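Local atomic coordinates of histidine--tRNA ligase (Staphylococcus aureus, PDB entry 1QE0), a protein that joins L-histidine to its cognate tRNA in an ATP-dependent reaction, working as a homodimeric class II aminoacyl-tRNA synthetase. Residues K173-A178 and D201-L206. Numbering follows the deposited sequence.
Sequences KEYNEA and DPMRIL. Unlike the reference sequence in segment 201-206: Asp201 (reference Asn).
Asn176, on helix 169-183, and Pro202, which starts the short 3-10 turn 202-204, bring the two backbones together, with their CA atoms 6.0 Å apart. The proline ring sits against the helix, its CD 3.5 Å from Asn176 OD1 and its CG 3.6 Å from the backbone O of Asn176. With CG anti to the carbonyl carbon (chi1 -84°), the Asn176 side chain runs across the proline at about a right angle. Its OD1 also lies 4.0 Å from the backbone N of Met203, too far for a hydrogen bond, and none links the two segments anywhere else. On its helix side Pro202 also touches Leu179 and Val180, one turn further along.

Tyr175 is the long arm of the contact. Its CG lies anti to the backbone N (chi1 160°), which carries the buried ring out from the helix over to the turn. There CE1 meets Met203 CE at 3.9 Å; the thioether chain crosses the tyrosine at about a right angle, and the methyl approaches the ring obliquely. Further out, the phenol OH meets Leu206 CD1, the two side chains coming from opposite directions. That hydroxyl is hydrogen-bonded to Pro221 O, while Phe226 packs edge-to-face with the ring and Ile223 touches both Tyr175 and Met203.

The centre of the contact lies about 34 Å from the centre of the chain. Van der Waals packing, without a direct hydrogen bond, joins helix 169-183 to the loop between helices 192-196 and 231-245, consistent with the helical insertion that histidyl-tRNA synthetases carry in the class II catalytic domain.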
ATOM      1  N   LYS A 173      39.122   0.024   6.092  1.00 32.43           N
ATOM      2  CA  LYS A 173      40.164   1.002   6.355  1.00 33.36           C
ATOM      3  C   LYS A 173      41.482   0.498   5.790  1.00 33.77           C
ATOM      4  O   LYS A 173      42.141   1.212   5.044  1.00 33.91           O
ATOM      5  CB  LYS A 173      40.261   1.282   7.851  1.00 40.11           C
ATOM      6  CG  LYS A 173      41.584   1.884   8.333  1.00 52.72           C
ATOM      7  CD  LYS A 173      42.492   0.797   8.941  1.00 59.51           C
ATOM      8  CE  LYS A 173      43.609   1.395   9.783  1.00 62.52           C
ATOM      9  NZ  LYS A 173      44.424   2.370   9.017  1.00 62.36           N
ATOM     10  N   GLU A 174      41.840  -0.744   6.108  1.00 34.87           N
ATOM     11  CA  GLU A 174      43.078  -1.328   5.603  1.00 36.77           C
ATOM     12  C   GLU A 174      43.045  -1.622   4.105  1.00 35.56           C
ATOM     13  O   GLU A 174      44.094  -1.822   3.509  1.00 38.23           O
ATOM     14  CB  GLU A 174      43.478  -2.598   6.377  1.00 39.87           C
ATOM     15  CG  GLU A 174      42.492  -3.760   6.254  1.00 50.54           C
ATOM     16  CD  GLU A 174      43.097  -5.125   6.598  1.00 55.32           C
ATOM     17  OE1 GLU A 174      42.435  -5.923   7.314  1.00 55.06           O
ATOM     18  OE2 GLU A 174      44.221  -5.409   6.119  1.00 56.42           O
ATOM     19  N   TYR A 175      41.854  -1.742   3.514  1.00 33.27           N
ATOM     20  CA  TYR A 175      41.746  -1.992   2.075  1.00 29.75           C
ATOM     21  C   TYR A 175      41.848  -0.684   1.342  1.00 27.06           C
ATOM     22  O   TYR A 175      42.244  -0.648   0.188  1.00 24.07           O
ATOM     23  CB  TYR A 175      40.419  -2.640   1.691  1.00 30.66           C
ATOM     24  CG  TYR A 175      40.073  -2.460   0.216  1.00 28.38           C
ATOM     25  CD1 TYR A 175      39.134  -1.519  -0.192  1.00 26.96           C
ATOM     26  CD2 TYR A 175      40.704  -3.214  -0.763  1.00 30.24           C
ATOM     27  CE1 TYR A 175      38.832  -1.339  -1.537  1.00 27.80           C
ATOM     28  CE2 TYR A 175      40.416  -3.039  -2.107  1.00 29.55           C
ATOM     29  CZ  TYR A 175      39.479  -2.105  -2.493  1.00 30.00           C
ATOM     30  OH  TYR A 175      39.196  -1.944  -3.835  1.00 28.59           O
ATOM     31  N   ASN A 176      41.383   0.380   1.978  1.00 29.31           N
ATOM     32  CA  ASN A 176      41.459   1.703   1.368  1.00 31.56           C
ATOM     33  C   ASN A 176      42.920   2.129   1.255  1.00 30.61           C
ATOM     34  O   ASN A 176      43.349   2.649   0.224  1.00 32.50           O
ATOM     35  CB  ASN A 176      40.666   2.727   2.169  1.00 34.42           C
ATOM     36  CG  ASN A 176      39.185   2.739   1.804  1.00 36.83           C
ATOM     37  OD1 ASN A 176      38.803   2.440   0.674  1.00 34.29           O
ATOM     38  ND2 ASN A 176      38.347   3.135   2.755  1.00 44.08           N
ATOM     39  N   GLU A 177      43.694   1.867   2.302  1.00 30.88           N
ATOM     40  CA  GLU A 177      45.118   2.198   2.309  1.00 28.88           C
ATOM     41  C   GLU A 177      45.827   1.504   1.147  1.00 28.90           C
ATOM     42  O   GLU A 177      46.649   2.109   0.474  1.00 30.64           O
ATOM     43  CB  GLU A 177      45.752   1.821   3.647  1.00 25.94           C
ATOM     44  CG  GLU A 177      44.940   2.368   4.809  1.00 37.34           C
ATOM     45  CD  GLU A 177      45.651   2.343   6.138  1.00 39.17           C
ATOM     46  OE1 GLU A 177      45.696   3.420   6.780  1.00 39.05           O
ATOM     47  OE2 GLU A 177      46.127   1.259   6.553  1.00 37.95           O
ATOM     48  N   ALA A 178      45.464   0.259   0.872  1.00 27.61           N
ATOM     49  CA  ALA A 178      46.062  -0.477  -0.228  1.00 27.89           C
ATOM     50  C   ALA A 178      45.776   0.225  -1.570  1.00 31.53           C
ATOM     51  O   ALA A 178      46.657   0.312  -2.423  1.00 35.31           O
ATOM     52  CB  ALA A 178      45.552  -1.891  -0.235  1.00 26.92           C
ATOM     53  N   ASP A 201      38.130   8.326  -0.101  1.00 28.72           N
ATOM     54  CA  ASP A 201      37.710   6.940  -0.272  1.00 32.44           C
ATOM     55  C   ASP A 201      38.094   6.482  -1.663  1.00 30.72           C
ATOM     56  O   ASP A 201      37.335   6.625  -2.606  1.00 33.03           O
ATOM     57  CB  ASP A 201      36.203   6.764  -0.026  1.00 39.50           C
ATOM     58  CG  ASP A 201      35.356   7.655  -0.913  1.00 46.62           C
ATOM     59  OD1 ASP A 201      34.178   7.299  -1.177  1.00 54.86           O
ATOM     60  OD2 ASP A 201      35.868   8.710  -1.351  1.00 47.05           O
ATOM     61  N   PRO A 202      39.281   5.887  -1.790  1.00 29.77           N
ATOM     62  CA  PRO A 202      39.852   5.378  -3.033  1.00 30.67           C
ATOM     63  C   PRO A 202      38.904   4.475  -3.812  1.00 33.82           C
ATOM     64  O   PRO A 202      38.902   4.493  -5.040  1.00 33.58           O
ATOM     65  CB  PRO A 202      41.068   4.599  -2.544  1.00 31.24           C
ATOM     66  CG  PRO A 202      41.418   5.260  -1.259  1.00 29.42           C
ATOM     67  CD  PRO A 202      40.093   5.473  -0.637  1.00 30.16           C
ATOM     68  N   MET A 203      38.085   3.701  -3.099  1.00 35.03           N
ATOM     69  CA  MET A 203      37.144   2.767  -3.728  1.00 35.06           C
ATOM     70  C   MET A 203      36.284   3.398  -4.786  1.00 34.64           C
ATOM     71  O   MET A 203      35.893   2.737  -5.730  1.00 34.19           O
ATOM     72  CB  MET A 203      36.241   2.112  -2.689  1.00 39.33           C
ATOM     73  CG  MET A 203      35.356   1.022  -3.259  1.00 45.58           C
ATOM     74  SD  MET A 203      34.698  -0.056  -1.967  1.00 60.99           S
ATOM     75  CE  MET A 203      35.070  -1.627  -2.672  1.00 56.04           C
ATOM     76  N   ARG A 204      35.994   4.687  -4.616  1.00 37.67           N
ATOM     77  CA  ARG A 204      35.168   5.440  -5.559  1.00 35.95           C
ATOM     78  C   ARG A 204      35.953   5.691  -6.824  1.00 34.66           C
ATOM     79  O   ARG A 204      35.389   6.071  -7.846  1.00 34.38           O
ATOM     80  CB  ARG A 204      34.721   6.769  -4.943  1.00 36.96           C
ATOM     81  CG  ARG A 204      33.230   6.920  -4.793  1.00 39.68           C
ATOM     82  CD  ARG A 204      32.593   6.786  -6.149  1.00 50.44           C
ATOM     83  NE  ARG A 204      31.134   6.841  -6.100  1.00 59.08           N
ATOM     84  CZ  ARG A 204      30.429   7.964  -5.989  1.00 62.70           C
ATOM     85  NH1 ARG A 204      31.066   9.132  -5.897  1.00 64.76           N
ATOM     86  NH2 ARG A 204      29.096   7.929  -6.068  1.00 60.38           N
ATOM     87  N   ILE A 205      37.263   5.515  -6.725  1.00 34.13           N
ATOM     88  CA  ILE A 205      38.148   5.708  -7.860  1.00 37.75           C
ATOM     89  C   ILE A 205      38.001   4.567  -8.850  1.00 38.09           C
ATOM     90  O   ILE A 205      38.126   4.780 -10.059  1.00 39.70           O
ATOM     91  CB  ILE A 205      39.639   5.831  -7.425  1.00 38.44           C
ATOM     92  CG1 ILE A 205      39.873   7.149  -6.676  1.00 32.24           C
ATOM     93  CG2 ILE A 205      40.574   5.733  -8.635  1.00 40.61           C
ATOM     94  CD1 ILE A 205      41.338   7.460  -6.405  1.00 28.30           C
ATOM     95  N   LEU A 206      37.768   3.360  -8.336  1.00 37.44           N
ATOM     96  CA  LEU A 206      37.600   2.175  -9.189  1.00 36.56           C
ATOM     97  C   LEU A 206      36.592   2.376 -10.321  1.00 37.90           C
ATOM     98  O   LEU A 206      36.610   1.508 -11.220  1.00 43.26           O
ATOM     99  CB  LEU A 206      37.244   0.937  -8.360  1.00 29.56           C
ATOM    100  CG  LEU A 206      38.381   0.555  -7.404  1.00 31.19           C
ATOM    101  CD1 LEU A 206      38.090  -0.767  -6.734  1.00 34.08           C
ATOM    102  CD2 LEU A 206      39.687   0.472  -8.162  1.00 28.74           C
TER